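PDB 5M6G: beta-glucosidase from Saccharopolyspora erythraea D, which probably hydrolyses terminal, non-reducing beta-D-glucosyl residues to release beta-D-glucose, as a member of glycosyl hydrolase family 3. Local coordinates for residues 94-97 with 103-106; 221-226 with 387-392; 339-342 with 347-350; 82-87 with 117-122; 49-54 with 376-381. All coordinates share one frame; numbering follows the deposited sequence.

Interaction 1: residues 94-97 with 103-106; sequences SAPE and AWAD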
# COMPACT_ATOMS: atom_id res chain seq x y z
N SER A 94 -13.55 -4.26 -3.72
CA SER A 94 -14.92 -3.73 -3.78
C SER A 94 -15.09 -2.90 -5.05
O SER A 94 -15.09 -1.66 -5.04
CB SER A 94 -15.22 -2.91 -2.53
OG SER A 94 -16.60 -2.63 -2.43
N ALA A 95 -15.26 -3.61 -6.19
CA ALA A 95 -15.36 -2.98 -7.50
C ALA A 95 -16.80 -2.99 -7.99
O ALA A 95 -17.59 -3.84 -7.58
CB ALA A 95 -14.48 -3.72 -8.51
N PRO A 96 -17.16 -2.06 -8.87
CA PRO A 96 -18.44 -2.18 -9.58
C PRO A 96 -18.37 -3.29 -10.61
O PRO A 96 -17.32 -3.90 -10.84
CB PRO A 96 -18.58 -0.81 -10.25
CG PRO A 96 -17.16 -0.51 -10.64
CD PRO A 96 -16.34 -0.97 -9.44
N GLU A 97 -19.51 -3.56 -11.23
CA GLU A 97 -19.58 -4.54 -12.32
C GLU A 97 -19.98 -3.82 -13.61
O GLU A 97 -20.97 -3.10 -13.63
CB GLU A 97 -20.58 -5.66 -12.00
CG GLU A 97 -20.12 -7.04 -12.46
CD GLU A 97 -19.14 -7.69 -11.50
OE1 GLU A 97 -19.44 -7.74 -10.28
OE2 GLU A 97 -18.06 -8.14 -11.94
N ALA A 103 -16.24 1.96 -15.66
CA ALA A 103 -17.28 1.63 -14.69
C ALA A 103 -16.97 2.18 -13.30
O ALA A 103 -17.90 2.54 -12.56
CB ALA A 103 -17.48 0.12 -14.64
N TRP A 104 -15.69 2.25 -12.93
CA TRP A 104 -15.34 2.94 -11.68
C TRP A 104 -15.70 4.41 -11.76
O TRP A 104 -16.24 4.98 -10.80
CB TRP A 104 -13.85 2.78 -11.37
CG TRP A 104 -13.45 1.48 -10.78
CD1 TRP A 104 -13.21 0.31 -11.45
CD2 TRP A 104 -13.21 1.21 -9.39
NE1 TRP A 104 -12.84 -0.68 -10.56
CE2 TRP A 104 -12.84 -0.15 -9.29
CE3 TRP A 104 -13.29 1.98 -8.22
CZ2 TRP A 104 -12.53 -0.75 -8.07
CZ3 TRP A 104 -12.99 1.38 -7.00
CH2 TRP A 104 -12.62 0.03 -6.94
N ALA A 105 -15.38 5.07 -12.88
CA ALA A 105 -15.73 6.48 -13.01
C ALA A 105 -17.24 6.68 -12.95
O ALA A 105 -17.72 7.63 -12.32
CB ALA A 105 -15.16 7.05 -14.31
N ASP A 106 -18.00 5.79 -13.60
CA ASP A 106 -19.46 5.86 -13.53
C ASP A 106 -19.94 5.71 -12.09
O ASP A 106 -20.82 6.46 -11.64
CB ASP A 106 -20.09 4.78 -14.41
CG ASP A 106 -19.89 5.04 -15.88
OD1 ASP A 106 -19.49 6.18 -16.24
OD2 ASP A 106 -20.12 4.11 -16.67
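The extended run around Pro96 passes alongside the first turns of the following helix, with the CA atoms of Pro96 and Trp104 6.3 Å apart. Pro96 lays its CD over one face of the indole, 3.6 Å from the centroid of the five-membered ring and only 11° off its normal, a clear CH-pi contact. Its CG continues back toward the helix and sits 3.7 Å from Ala103 O. Farther out on the indole, Ala95 CB approaches Trp104 CZ2 obliquely at 3.6 Å, and Ser94 O lies 3.5 Å from Trp104 CH2. The indole reaches them because Trp104 CG stands anti to the carbonyl carbon (chi1 -79°), which swings the ring along the loop. Its NE1 is bonded to Asn99 OD1, so the rotation of the ring is fixed by a polar pin as well as by packing. Cutting this residue back to an alanine would probably leave Pro96 without a surface to rest on and Asn99 without its indole N-H. This is a loop following strand 87-90, folded back on its own helix 101-116; in the TIM-barrel-type N-terminal domain such strand-to-helix loops frame the active site, and Gly92, just upstream, binds sorbitol.

Interaction 2: residues 221-226 with 387-392; sequences ATPSSV and FAQRDL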
# COMPACT_ATOMS: atom_id res chain seq x y z
N ALA A 221 -3.69 21.26 -6.86
CA ALA A 221 -3.15 22.24 -7.80
C ALA A 221 -3.32 21.79 -9.25
O ALA A 221 -3.55 22.61 -10.14
CB ALA A 221 -1.67 22.50 -7.50
N THR A 222 -3.17 20.49 -9.52
CA THR A 222 -3.33 19.96 -10.87
C THR A 222 -4.53 19.02 -10.90
O THR A 222 -5.00 18.57 -9.85
CB THR A 222 -2.08 19.22 -11.34
OG1 THR A 222 -2.11 17.87 -10.85
CG2 THR A 222 -0.82 19.91 -10.86
N PRO A 223 -5.06 18.72 -12.09
CA PRO A 223 -6.23 17.84 -12.15
C PRO A 223 -5.97 16.42 -11.65
O PRO A 223 -6.92 15.75 -11.23
CB PRO A 223 -6.61 17.88 -13.64
CG PRO A 223 -5.39 18.37 -14.35
CD PRO A 223 -4.78 19.34 -13.40
N SER A 224 -4.74 15.92 -11.70
CA SER A 224 -4.48 14.58 -11.19
C SER A 224 -4.04 14.57 -9.73
O SER A 224 -3.51 13.56 -9.27
CB SER A 224 -3.43 13.88 -12.06
OG SER A 224 -2.21 14.59 -12.05
N SER A 225 -4.24 15.67 -9.01
CA SER A 225 -3.92 15.67 -7.58
C SER A 225 -4.85 14.73 -6.84
O SER A 225 -6.08 14.85 -6.94
CB SER A 225 -4.01 17.08 -6.99
OG SER A 225 -3.53 17.06 -5.65
N VAL A 226 -4.27 13.80 -6.09
CA VAL A 226 -5.02 12.82 -5.31
C VAL A 226 -4.48 12.88 -3.89
O VAL A 226 -3.26 12.91 -3.68
CB VAL A 226 -4.87 11.41 -5.91
CG1 VAL A 226 -5.23 10.34 -4.88
CG2 VAL A 226 -5.70 11.27 -7.19
N PHE A 387 -16.61 15.75 -10.44
CA PHE A 387 -16.81 14.51 -11.17
C PHE A 387 -15.50 13.94 -11.71
O PHE A 387 -14.46 14.60 -11.73
CB PHE A 387 -17.82 14.72 -12.32
CG PHE A 387 -19.20 15.08 -11.84
CD1 PHE A 387 -19.98 14.15 -11.17
CD2 PHE A 387 -19.72 16.34 -12.08
CE1 PHE A 387 -21.26 14.48 -10.73
CE2 PHE A 387 -20.98 16.67 -11.64
CZ PHE A 387 -21.75 15.74 -10.96
N ALA A 388 -15.58 12.70 -12.16
CA ALA A 388 -14.40 12.02 -12.66
C ALA A 388 -13.83 12.75 -13.87
O ALA A 388 -14.58 13.23 -14.73
CB ALA A 388 -14.73 10.57 -13.01
N GLN A 389 -12.51 12.81 -13.94
CA GLN A 389 -11.78 13.45 -15.04
C GLN A 389 -11.56 12.42 -16.14
O GLN A 389 -10.52 11.78 -16.23
CB GLN A 389 -10.45 13.99 -14.54
CG GLN A 389 -10.54 15.25 -13.74
CD GLN A 389 -9.49 15.25 -12.67
OE1 GLN A 389 -9.75 14.98 -11.49
NE2 GLN A 389 -8.27 15.43 -13.09
N ARG A 390 -12.57 12.26 -16.99
CA ARG A 390 -12.47 11.15 -17.93
C ARG A 390 -11.43 11.37 -19.02
O ARG A 390 -11.06 10.40 -19.69
CB ARG A 390 -13.84 10.88 -18.53
CG ARG A 390 -14.76 10.35 -17.46
CD ARG A 390 -16.16 10.25 -17.93
NE ARG A 390 -17.05 9.98 -16.81
CZ ARG A 390 -17.60 8.80 -16.58
NH1 ARG A 390 -17.35 7.78 -17.40
NH2 ARG A 390 -18.41 8.65 -15.55
N ASP A 391 -10.92 12.60 -19.19
CA ASP A 391 -9.80 12.80 -20.09
C ASP A 391 -8.58 11.97 -19.70
O ASP A 391 -7.69 11.77 -20.53
CB ASP A 391 -9.38 14.27 -20.12
CG ASP A 391 -10.38 15.15 -20.84
OD1 ASP A 391 -11.19 14.62 -21.63
OD2 ASP A 391 -10.33 16.38 -20.62
N LEU A 392 -8.52 11.51 -18.45
CA LEU A 392 -7.37 10.75 -17.96
C LEU A 392 -7.54 9.24 -18.09
O LEU A 392 -6.58 8.51 -17.83
CB LEU A 392 -7.11 11.11 -16.49
CG LEU A 392 -6.62 12.53 -16.21
CD1 LEU A 392 -6.48 12.77 -14.71
CD2 LEU A 392 -5.30 12.81 -16.92
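Gln389 reaches from its loop toward the turn at Pro223 and stops at the backbone there. From CB, the first torsion (chi1 -77°) sets CG beside the backbone N, and a bend at chi2 (146°) turns the amide toward the other loop. The amide at the end, CD included, is crowded against Pro223 O and its exact placement is doubtful: NE2 is placed to donate to Pro223 O, but the distance is too short for a sound bond, and NE2 also crowds the carbonyl carbon. OE1 lies near the same oxygen and can form no hydrogen bond with it, both being acceptors. The two loops are sharply turned where they meet. Thr222 to Ser225 form a type I beta turn, closed by Ser225 N bonded to Thr222 O at 3.1 Å, while Gln389 is the centre of an inverse gamma turn in the connection from helix 363-379 to helix 399-412. Beside the amide, Leu392 adds a plain apolar touch, its CD1 4.2 Å from Ser224 CB. A magnesium ion lies about 4 Å from the Gln389 side chain at the nearest atoms, and the side chain of Ser224 packs against Glu167, a magnesium ligand.

Interaction 3: residues 339-342 with 347-350; sequences FMMS and KFID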
# COMPACT_ATOMS: atom_id res chain seq x y z
N PHE A 339 -14.36 8.44 10.37
CA PHE A 339 -14.43 7.06 10.85
C PHE A 339 -14.82 6.13 9.72
O PHE A 339 -15.90 6.26 9.13
CB PHE A 339 -15.37 6.98 12.05
CG PHE A 339 -14.81 7.70 13.22
CD1 PHE A 339 -14.93 9.08 13.32
CD2 PHE A 339 -14.04 7.03 14.16
CE1 PHE A 339 -14.35 9.76 14.38
CE2 PHE A 339 -13.47 7.69 15.21
CZ PHE A 339 -13.62 9.06 15.32
N MET A 340 -13.91 5.22 9.40
CA MET A 340 -14.06 4.29 8.28
C MET A 340 -14.80 3.07 8.78
O MET A 340 -14.34 2.40 9.71
CB MET A 340 -12.68 3.91 7.74
CG MET A 340 -12.71 3.00 6.52
SD MET A 340 -11.05 2.37 6.17
CE MET A 340 -10.17 3.89 5.85
N MET A 341 -15.96 2.78 8.18
CA MET A 341 -16.80 1.70 8.68
C MET A 341 -17.39 0.90 7.53
O MET A 341 -17.65 1.44 6.44
CB MET A 341 -17.92 2.27 9.58
CG MET A 341 -18.88 3.22 8.87
SD MET A 341 -19.89 4.09 10.10
CE MET A 341 -18.68 5.22 10.81
N SER A 342 -17.59 -0.40 7.78
CA SER A 342 -18.13 -1.31 6.77
C SER A 342 -19.64 -1.21 6.64
O SER A 342 -20.19 -1.67 5.63
CB SER A 342 -17.75 -2.76 7.11
OG SER A 342 -18.29 -3.16 8.36
N LYS A 347 -26.16 4.12 12.86
CA LYS A 347 -25.91 3.90 14.28
C LYS A 347 -24.75 4.74 14.77
O LYS A 347 -24.80 5.29 15.87
CB LYS A 347 -25.66 2.43 14.56
CG LYS A 347 -25.42 2.16 16.05
CD LYS A 347 -25.37 0.68 16.34
CE LYS A 347 -24.14 0.04 15.72
NZ LYS A 347 -23.97 -1.36 16.18
N PHE A 348 -23.69 4.87 13.96
CA PHE A 348 -22.57 5.73 14.36
C PHE A 348 -23.05 7.16 14.58
O PHE A 348 -22.73 7.79 15.60
CB PHE A 348 -21.45 5.69 13.32
CG PHE A 348 -20.27 6.56 13.68
CD1 PHE A 348 -19.28 6.09 14.52
CD2 PHE A 348 -20.18 7.87 13.22
CE1 PHE A 348 -18.22 6.88 14.87
CE2 PHE A 348 -19.12 8.66 13.57
CZ PHE A 348 -18.13 8.17 14.40
N ILE A 349 -23.83 7.69 13.63
CA ILE A 349 -24.30 9.06 13.75
C ILE A 349 -25.18 9.23 14.99
O ILE A 349 -25.02 10.19 15.74
CB ILE A 349 -25.04 9.49 12.46
CG1 ILE A 349 -24.05 9.57 11.30
CG2 ILE A 349 -25.75 10.81 12.68
CD1 ILE A 349 -24.70 9.68 9.93
N ASP A 350 -26.08 8.27 15.23
CA ASP A 350 -26.95 8.34 16.41
C ASP A 350 -26.13 8.31 17.70
O ASP A 350 -26.38 9.10 18.62
CB ASP A 350 -27.97 7.20 16.40
CG ASP A 350 -29.06 7.40 15.35
OD1 ASP A 350 -29.20 8.53 14.85
OD2 ASP A 350 -29.78 6.44 15.05
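Strand 339-341 and the early part of helix 345-357 face each other at a distance set by side chains, the CA atoms of Phe339 and Phe348 being 9.0 Å apart. Residues alternate along the strand: Phe339 and Met341 point at the helix, while Met340 between them turns away to the sugar pocket. Phe348 fills the gap from the helix side. With its CG anti to the backbone N (chi1 180°), the ring is thrown straight out toward the strand, and its CZ comes to 3.5 Å from Phe339 CD1. The two rings meet obliquely, centroids 5.1 Å apart and planes at 35°, with Phe348 CE1 over a face of Phe339. Met341 comes in at the base of the Phe348 ring. Its chain runs out and then bends at the last torsion (chi3 72°), which folds the methyl over the Phe348 face: CE is 3.9 Å from the ring centroid and 3.5 Å from Phe348 CG. The sulfur follows more obliquely, SD lying 5.2 Å from that centroid, a Met-aromatic contact. A serine in place of Phe348 would probably open a gap between strand and helix, leaving the Met341 methyl free to turn and the Phe339 ring without its neighbour. Val68 of the adjacent strand and Val328 of helix 325-334 also touch Phe348. The result is the apolar layer between parallel strands and outer helices of a TIM-barrel-type domain, on a strand whose opposite side chain, Met340, touches the bound sorbitol.

Interaction 4: residues 82-87 with 117-122; sequences DHRIGS and STPLGI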
# COMPACT_ATOMS: atom_id res chain seq x y z
N ASP A 82 -28.98 10.73 1.76
CA ASP A 82 -30.01 10.85 2.80
C ASP A 82 -29.41 11.09 4.18
O ASP A 82 -30.01 11.79 5.00
CB ASP A 82 -30.89 9.60 2.82
CG ASP A 82 -31.83 9.51 1.63
OD1 ASP A 82 -31.94 10.48 0.86
OD2 ASP A 82 -32.48 8.45 1.48
N HIS A 83 -28.24 10.51 4.47
CA HIS A 83 -27.62 10.67 5.78
C HIS A 83 -26.55 11.75 5.80
O HIS A 83 -25.90 11.94 6.84
CB HIS A 83 -27.04 9.32 6.25
CG HIS A 83 -28.09 8.31 6.58
ND1 HIS A 83 -28.53 7.36 5.69
CD2 HIS A 83 -28.84 8.14 7.70
CE1 HIS A 83 -29.48 6.63 6.25
NE2 HIS A 83 -29.68 7.09 7.47
N ARG A 84 -26.37 12.47 4.69
CA ARG A 84 -25.40 13.56 4.61
C ARG A 84 -24.00 13.05 4.93
O ARG A 84 -23.21 13.71 5.60
CB ARG A 84 -25.78 14.71 5.54
CG ARG A 84 -27.27 15.07 5.52
CD ARG A 84 -27.71 15.58 4.17
NE ARG A 84 -29.04 16.20 4.24
CZ ARG A 84 -30.12 15.78 3.60
NH1 ARG A 84 -30.06 14.71 2.81
NH2 ARG A 84 -31.27 16.43 3.74
N ILE A 85 -23.69 11.84 4.44
CA ILE A 85 -22.43 11.19 4.77
C ILE A 85 -21.29 11.86 4.01
O ILE A 85 -21.44 12.29 2.86
CB ILE A 85 -22.55 9.69 4.48
CG1 ILE A 85 -23.26 9.01 5.66
CG2 ILE A 85 -21.19 9.03 4.19
CD1 ILE A 85 -23.90 7.69 5.32
N GLY A 86 -20.14 12.00 4.67
CA GLY A 86 -19.06 12.78 4.10
C GLY A 86 -18.20 12.02 3.11
O GLY A 86 -17.61 12.63 2.21
N SER A 87 -18.12 10.70 3.23
CA SER A 87 -17.18 9.98 2.41
C SER A 87 -17.67 8.56 2.17
O SER A 87 -18.42 8.01 2.97
CB SER A 87 -15.79 9.95 3.07
OG SER A 87 -14.85 9.28 2.25
N SER A 117 -26.92 16.74 -4.48
CA SER A 117 -28.34 17.08 -4.48
C SER A 117 -28.87 17.41 -3.09
O SER A 117 -30.07 17.71 -2.96
CB SER A 117 -29.16 15.94 -5.08
OG SER A 117 -29.20 14.83 -4.20
N THR A 118 -28.04 17.34 -2.06
CA THR A 118 -28.47 17.61 -0.70
C THR A 118 -28.66 19.11 -0.52
O THR A 118 -28.24 19.90 -1.37
CB THR A 118 -27.43 17.09 0.29
OG1 THR A 118 -26.21 17.83 0.13
CG2 THR A 118 -27.17 15.61 0.06
N PRO A 119 -29.28 19.55 0.59
CA PRO A 119 -29.53 20.99 0.75
C PRO A 119 -28.27 21.85 0.68
O PRO A 119 -28.29 22.92 0.07
CB PRO A 119 -30.21 21.07 2.12
CG PRO A 119 -30.97 19.78 2.21
CD PRO A 119 -30.01 18.76 1.61
N LEU A 120 -27.16 21.41 1.29
CA LEU A 120 -25.91 22.16 1.19
C LEU A 120 -25.08 21.76 -0.01
O LEU A 120 -24.21 22.54 -0.43
CB LEU A 120 -25.07 22.00 2.47
CG LEU A 120 -25.73 22.58 3.72
CD1 LEU A 120 -24.93 22.20 4.96
CD2 LEU A 120 -25.84 24.08 3.60
N GLY A 121 -25.31 20.58 -0.57
CA GLY A 121 -24.56 20.16 -1.74
C GLY A 121 -23.09 19.95 -1.49
O GLY A 121 -22.27 20.19 -2.38
N ILE A 122 -22.72 19.51 -0.28
CA ILE A 122 -21.33 19.21 0.04
C ILE A 122 -20.88 18.00 -0.76
O ILE A 122 -21.44 16.91 -0.58
CB ILE A 122 -21.13 18.95 1.54
CG1 ILE A 122 -21.48 20.21 2.35
CG2 ILE A 122 -19.69 18.50 1.80
CD1 ILE A 122 -21.36 19.99 3.85
O HOH W 1 -20.41 15.05 1.73
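Arg84 spreads one face of its guanidinium over Pro119, whose CD lies 3.3 Å from the plane, toward its rim. The nearest approach is NH2 to Pro119 CD at 3.4 Å, and Pro119 CG follows at 3.7 Å from NH2, so the proline ring slides under one end of the group and crosses the arginine at about a right angle. Thr118 takes the inner part of the same chain: its CG2 is 4.1 Å from Arg84 CD, the two side chains running past each other in opposite senses. A bend at chi2 (-64°) folds the arginine back, and NH1 is hydrogen-bonded to Ala81 O in the last turn of helix 77-82, which fixes the guanidinium over the proline. Both backbones are marked by turns. Arg84 leaves that helix with positive phi in a Schellman motif, and Thr118 OG1 accepts the N-H of Gly121 at 3.0 Å, an ST motif. The two loops lead into strands 87-90 and 125-128, neighbours in the parallel sheet of the TIM-barrel-type domain, so the contact lies at the N-terminal ends of the strands, away from the sorbitol and magnesium sites. Deeper in, a water spans the loops, 3.2 Å from Ile85 O and 3.1 Å from Ile122 O. Thr118 OG1 is bonded to Ala115 O as well, tying the turn back to the end of helix 101-116.

Interaction 5: residues 49-54 with 376-381; sequences DRVDDL and KKFELG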
# COMPACT_ATOMS: atom_id res chain seq x y z
N ASP A 49 -12.08 30.80 4.73
CA ASP A 49 -13.32 31.58 4.74
C ASP A 49 -14.49 30.79 4.17
O ASP A 49 -15.63 30.94 4.63
CB ASP A 49 -13.13 32.87 3.94
CG ASP A 49 -12.04 33.76 4.51
OD1 ASP A 49 -11.72 33.63 5.71
OD2 ASP A 49 -11.50 34.59 3.75
N ARG A 50 -14.23 29.96 3.16
CA ARG A 50 -15.26 29.08 2.63
C ARG A 50 -15.68 28.04 3.66
O ARG A 50 -16.87 27.76 3.83
CB ARG A 50 -14.77 28.39 1.35
CG ARG A 50 -14.40 29.37 0.23
CD ARG A 50 -14.01 28.64 -1.07
NE ARG A 50 -15.16 28.03 -1.74
CZ ARG A 50 -15.06 27.30 -2.85
NH1 ARG A 50 -13.88 27.10 -3.41
NH2 ARG A 50 -16.15 26.78 -3.40
N VAL A 51 -14.70 27.45 4.35
CA VAL A 51 -14.99 26.51 5.43
C VAL A 51 -15.82 27.18 6.52
O VAL A 51 -16.82 26.62 6.99
CB VAL A 51 -13.68 25.94 6.00
CG1 VAL A 51 -13.95 25.18 7.27
CG2 VAL A 51 -13.00 25.04 4.94
N ASP A 52 -15.42 28.37 6.96
CA ASP A 52 -16.17 29.06 8.00
C ASP A 52 -17.63 29.27 7.60
O ASP A 52 -18.55 29.04 8.40
CB ASP A 52 -15.52 30.41 8.32
CG ASP A 52 -14.24 30.27 9.12
OD1 ASP A 52 -13.99 29.17 9.66
OD2 ASP A 52 -13.49 31.27 9.22
N ASP A 53 -17.87 29.71 6.36
CA ASP A 53 -19.23 30.01 5.94
C ASP A 53 -20.08 28.74 5.87
O ASP A 53 -21.23 28.73 6.33
CB ASP A 53 -19.22 30.70 4.58
CG ASP A 53 -20.60 31.05 4.12
OD1 ASP A 53 -21.16 32.01 4.69
OD2 ASP A 53 -21.12 30.36 3.22
N LEU A 54 -19.53 27.67 5.29
CA LEU A 54 -20.26 26.41 5.22
C LEU A 54 -20.60 25.89 6.61
O LEU A 54 -21.75 25.55 6.90
CB LEU A 54 -19.44 25.37 4.44
CG LEU A 54 -20.03 23.97 4.27
CD1 LEU A 54 -21.43 24.02 3.65
CD2 LEU A 54 -19.08 23.10 3.42
N LYS A 376 -9.98 19.88 3.31
CA LYS A 376 -9.41 19.03 2.27
C LYS A 376 -10.36 18.92 1.08
O LYS A 376 -9.90 18.88 -0.08
CB LYS A 376 -9.08 17.66 2.85
CG LYS A 376 -7.90 17.71 3.81
CD LYS A 376 -6.61 17.99 3.03
CE LYS A 376 -5.45 18.47 3.92
NZ LYS A 376 -5.65 19.87 4.45
N LYS A 377 -11.67 18.88 1.32
CA LYS A 377 -12.61 18.88 0.20
C LYS A 377 -12.49 20.15 -0.63
O LYS A 377 -12.50 20.09 -1.87
CB LYS A 377 -14.04 18.70 0.71
CG LYS A 377 -14.31 17.31 1.29
CD LYS A 377 -15.78 17.13 1.65
CE LYS A 377 -16.11 15.69 1.99
NZ LYS A 377 -17.58 15.48 2.13
N PHE A 378 -12.36 21.32 0.01
CA PHE A 378 -12.17 22.55 -0.76
C PHE A 378 -10.83 22.56 -1.47
O PHE A 378 -10.74 22.96 -2.64
CB PHE A 378 -12.27 23.78 0.14
CG PHE A 378 -13.68 24.15 0.50
CD1 PHE A 378 -14.51 24.77 -0.43
CD2 PHE A 378 -14.18 23.88 1.77
CE1 PHE A 378 -15.82 25.11 -0.10
CE2 PHE A 378 -15.48 24.22 2.11
CZ PHE A 378 -16.31 24.83 1.16
N GLU A 379 -9.77 22.14 -0.79
CA GLU A 379 -8.45 22.13 -1.41
C GLU A 379 -8.42 21.20 -2.61
O GLU A 379 -7.81 21.51 -3.63
CB GLU A 379 -7.38 21.74 -0.39
CG GLU A 379 -7.12 22.83 0.67
CD GLU A 379 -6.24 22.36 1.82
OE1 GLU A 379 -6.18 21.14 2.09
OE2 GLU A 379 -5.63 23.22 2.49
N LEU A 380 -9.11 20.06 -2.51
CA LEU A 380 -9.15 19.12 -3.62
C LEU A 380 -9.95 19.64 -4.80
O LEU A 380 -9.98 18.98 -5.84
CB LEU A 380 -9.73 17.78 -3.16
CG LEU A 380 -8.71 16.91 -2.42
CD1 LEU A 380 -9.42 15.80 -1.68
CD2 LEU A 380 -7.72 16.33 -3.43
N GLY A 381 -10.61 20.79 -4.67
CA GLY A 381 -11.38 21.36 -5.75
C GLY A 381 -12.73 20.71 -5.96
O GLY A 381 -13.35 20.95 -7.00
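Phe378 pushes its ring from helix 363-379 against helix 47-57, where Arg50, Val51 and Leu54 close round it; the nearest CA atoms are those of Val51 and Phe378, 7.9 Å apart. Phe378 CG stands anti to its carbonyl carbon, beside the backbone N, which carries the ring across to them. Of the three, Arg50 makes the broadest contact, touching the ring at both ends of its chain. Its CB sits over one face of the ring, 3.9 Å from the centroid and 19° off the normal, in a CH-pi contact. The chain then runs out extended until a turn at chi3 (72°) folds the guanidinium back across the ring margin. There Phe378 CD1 stands 3.5 Å above the centre of the guanidinium plane, and Arg50 NE is 3.4 Å from Phe378 CE1. The two flat groups are far from parallel, their planes 58° apart, and NH2 lies at the edge of the ring, in its plane. The other two partners come in obliquely: Val51 CG2 is 3.6 Å from Phe378 CD2, and Leu54 CD2 is 4.0 Å from Phe378 CZ. Phe383 stacks on the same ring from beyond the helix end, where the chain turns at Gly381 in a Schellman motif. Lys376 and Glu379 form a salt bridge on another side of this helix. The guanidinium itself is buried, yet its polar end is provided for: NH2 pairs with Glu384 and also bonds to Tyr40 O. The chemistry therefore splits Arg50 in two, an apolar flank and guanidinium face spent on Phe378, and N-H groups whose charge is probably balanced by Glu384.

From the N terminus, helix 47-57 opens interaction 5, the longest of the five loops, closed at 376-381. Inside it, residues 82-87 open interaction 4, and interaction 1 opens and closes within that loop before 117-122 complete it. Residues 221-226 then open interaction 2. Interaction 3, a short local loop, lies inside both 2 and 5. The chain closes 5 before 387-392 close 2, so these two cross. Lys377 NZ, 2.9 Å from Gly86 O, joins 5 to 4, and the salt bridge Asp106 OD1 to Arg390 NH2 (2.8 Å) joins 1 to 2. Together they tie the N-terminal helix and the segment after helix 363-379 to the barrel-type domain.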